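Local coordinates for methyl-accepting chemotaxis protein (Vibrio parahaemolyticus, PDB 4EXO), which probably senses small ligands in the periplasm as a chemotaxis receptor, through a PAS-like single Cache domain that holds pyruvate in this crystal, at residues Asp57-Ala62 and His114-Asn119. Sequence-based numbering, arbitrary orientation.
Sequences DGYFFA and HKPTIN. With PYR (pyruvic acid), chain B.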
loop_
_atom_site.group_PDB
_atom_site.type_symbol
_atom_site.label_atom_id
_atom_site.label_comp_id
_atom_site.label_asym_id
_atom_site.label_seq_id
_atom_site.Cartn_x
_atom_site.Cartn_y
_atom_site.Cartn_z
ATOM N N ASP A 57 0.291 12.743 -3.254
ATOM C CA ASP A 57 0.405 12.616 -4.718
ATOM C C ASP A 57 0.400 11.157 -5.188
ATOM O O ASP A 57 0.709 10.890 -6.334
ATOM C CB ASP A 57 1.707 13.266 -5.177
ATOM C CG ASP A 57 1.661 14.793 -5.057
ATOM O OD1 ASP A 57 0.630 15.377 -5.431
ATOM O OD2 ASP A 57 2.653 15.393 -4.604
ATOM N N GLY A 58 0.084 10.240 -4.287
ATOM C CA GLY A 58 0.259 8.804 -4.534
ATOM C C GLY A 58 -1.088 8.117 -4.580
ATOM O O GLY A 58 -1.645 7.794 -3.530
ATOM N N TYR A 59 -1.611 7.865 -5.794
ATOM C CA TYR A 59 -2.996 7.413 -5.976
ATOM C C TYR A 59 -3.117 6.490 -7.189
ATOM O O TYR A 59 -2.168 6.386 -7.994
ATOM C CB TYR A 59 -3.923 8.649 -6.212
ATOM C CG TYR A 59 -3.571 9.403 -7.500
ATOM C CD1 TYR A 59 -4.154 9.047 -8.719
ATOM C CD2 TYR A 59 -2.613 10.437 -7.494
ATOM C CE1 TYR A 59 -3.834 9.727 -9.927
ATOM C CE2 TYR A 59 -2.267 11.148 -8.683
ATOM C CZ TYR A 59 -2.900 10.772 -9.898
ATOM O OH TYR A 59 -2.574 11.436 -11.059
ATOM N N PHE A 60 -4.281 5.837 -7.315
ATOM C CA PHE A 60 -4.560 4.941 -8.443
ATOM C C PHE A 60 -5.464 5.534 -9.523
ATOM O O PHE A 60 -6.359 6.370 -9.234
ATOM C CB PHE A 60 -5.243 3.665 -7.951
ATOM C CG PHE A 60 -4.353 2.773 -7.163
ATOM C CD1 PHE A 60 -3.433 1.940 -7.804
ATOM C CD2 PHE A 60 -4.442 2.751 -5.774
ATOM C CE1 PHE A 60 -2.600 1.088 -7.082
ATOM C CE2 PHE A 60 -3.606 1.892 -5.008
ATOM C CZ PHE A 60 -2.668 1.064 -5.661
ATOM N N PHE A 61 -5.243 5.051 -10.750
ATOM C CA PHE A 61 -6.124 5.287 -11.877
ATOM C C PHE A 61 -6.275 3.939 -12.611
ATOM O O PHE A 61 -5.442 3.034 -12.441
ATOM C CB PHE A 61 -5.524 6.369 -12.825
ATOM C CG PHE A 61 -4.116 6.060 -13.261
ATOM C CD1 PHE A 61 -3.885 5.127 -14.299
ATOM C CD2 PHE A 61 -3.014 6.671 -12.660
ATOM C CE1 PHE A 61 -2.571 4.833 -14.704
ATOM C CE2 PHE A 61 -1.693 6.362 -13.050
ATOM C CZ PHE A 61 -1.476 5.446 -14.086
ATOM N N ALA A 62 -7.309 3.805 -13.436
ATOM C CA ALA A 62 -7.358 2.640 -14.340
ATOM C C ALA A 62 -8.017 2.985 -15.649
ATOM O O ALA A 62 -8.903 3.865 -15.684
ATOM C CB ALA A 62 -8.057 1.427 -13.661
ATOM N N HIS A 114 -1.029 16.014 -14.244
ATOM C CA HIS A 114 -1.439 16.798 -13.073
ATOM C C HIS A 114 -0.830 16.179 -11.799
ATOM O O HIS A 114 -0.919 14.974 -11.567
ATOM C CB HIS A 114 -2.960 16.778 -12.982
ATOM C CG HIS A 114 -3.512 17.360 -11.709
ATOM N ND1 HIS A 114 -3.853 16.582 -10.623
ATOM C CD2 HIS A 114 -3.859 18.629 -11.390
ATOM C CE1 HIS A 114 -4.365 17.352 -9.676
ATOM N NE2 HIS A 114 -4.398 18.598 -10.127
ATOM N N LYS A 115 -0.218 17.020 -10.975
ATOM C CA LYS A 115 0.315 16.596 -9.689
ATOM C C LYS A 115 -0.552 17.246 -8.572
ATOM O O LYS A 115 -0.584 18.477 -8.462
ATOM C CB LYS A 115 1.763 17.091 -9.568
ATOM C CG LYS A 115 2.435 16.756 -8.236
ATOM C CD LYS A 115 3.918 17.183 -8.254
ATOM C CE LYS A 115 4.590 16.868 -6.927
ATOM N NZ LYS A 115 6.052 17.248 -6.901
ATOM N N PRO A 116 -1.275 16.431 -7.776
ATOM C CA PRO A 116 -2.235 16.995 -6.807
ATOM C C PRO A 116 -1.678 18.107 -5.937
ATOM O O PRO A 116 -2.351 19.147 -5.780
ATOM C CB PRO A 116 -2.656 15.776 -5.977
ATOM C CG PRO A 116 -2.666 14.633 -7.053
ATOM C CD PRO A 116 -1.398 14.957 -7.899
ATOM N N THR A 117 -0.483 17.938 -5.378
ATOM C CA THR A 117 -0.014 18.902 -4.371
ATOM C C THR A 117 0.325 20.298 -4.931
ATOM O O THR A 117 0.579 21.217 -4.143
ATOM C CB THR A 117 1.193 18.372 -3.544
ATOM O OG1 THR A 117 2.270 17.996 -4.418
ATOM C CG2 THR A 117 0.785 17.171 -2.646
ATOM N N ILE A 118 0.384 20.455 -6.260
ATOM C CA ILE A 118 0.620 21.781 -6.882
ATOM C C ILE A 118 -0.439 22.139 -7.921
ATOM O O ILE A 118 -0.383 23.212 -8.542
ATOM C CB ILE A 118 2.039 21.905 -7.543
ATOM C CG1 ILE A 118 2.227 20.850 -8.666
ATOM C CG2 ILE A 118 3.132 21.801 -6.471
ATOM C CD1 ILE A 118 3.583 21.012 -9.500
ATOM N N ASN A 119 -1.411 21.247 -8.108
ATOM C CA ASN A 119 -2.447 21.448 -9.114
ATOM C C ASN A 119 -1.890 21.962 -10.458
ATOM O O ASN A 119 -2.381 22.974 -11.008
ATOM C CB ASN A 119 -3.575 22.406 -8.591
ATOM C CG ASN A 119 -4.795 22.417 -9.501
ATOM O OD1 ASN A 119 -5.059 21.431 -10.221
ATOM N ND2 ASN A 119 -5.551 23.516 -9.489
HETATM C C PYR B . -2.643 9.583 -14.127
HETATM O O PYR B . -1.333 9.642 -14.023
HETATM O OXT PYR B . -3.381 10.078 -13.152
HETATM C CA PYR B . -3.262 9.011 -15.263
HETATM O O3 PYR B . -4.543 8.996 -15.277
HETATM C CB PYR B . -2.508 8.452 -16.463
HETATM O O HOH W 1 -4.053 13.770 -11.113
#
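Tyr-59 OH is gripped by several partners: it donates to pyruvate OXT, 2.6 Å away in the plane of the ring, accepts a bond from a water, and is hydrogen-bonded to Tyr-143 OH. The same water is also hydrogen-bonded to His-114 ND1, 2.9 Å away, and so bridges the two segments, while at the ring edge Tyr-59 CE2 lies 3.9 Å from Pro-116 CG. On the far side of the imidazole, His-114 NE2 donates to Asn-119 OD1, which sits 4° out of the ring plane. Thr-117 OG1 donates to Asp-57 OD2 at 2.6 Å, and the backbone N of the same threonine reaches the other carboxylate oxygen, Asp-57 OD1, at 2.8 Å. Both bonds use syn lone pairs, and the two-point grip from one residue fixes the carboxylate's rotation. The torsion of Thr-117 (chi1 56°) sets OG1 between the backbone N and the carbonyl carbon, where OG1 and N can both reach the one carboxylate. Thr-117 and Pro-116 belong to the turn of the beta-hairpin between strands 108-115 and 120-131, at one edge of the antiparallel sheet of the PAS-like Cache domain; backbone bonds from Ile-118 N to Lys-115 O and from Asn-119 N to Pro-116 O close the turn. Asp-57 OD1 also packs against the proline ring, 3.2 Å from Pro-116 CD. The extended Lys-115 chain runs past the carboxylate, with CE 3.4 Å from Asp-57 OD2, but its NZ goes on to a salt bridge with Asp-145. Phe-61 lays one ring face against the pyruvate, which is also hydrogen-bonded to Lys-124, Tyr-63 and His-72.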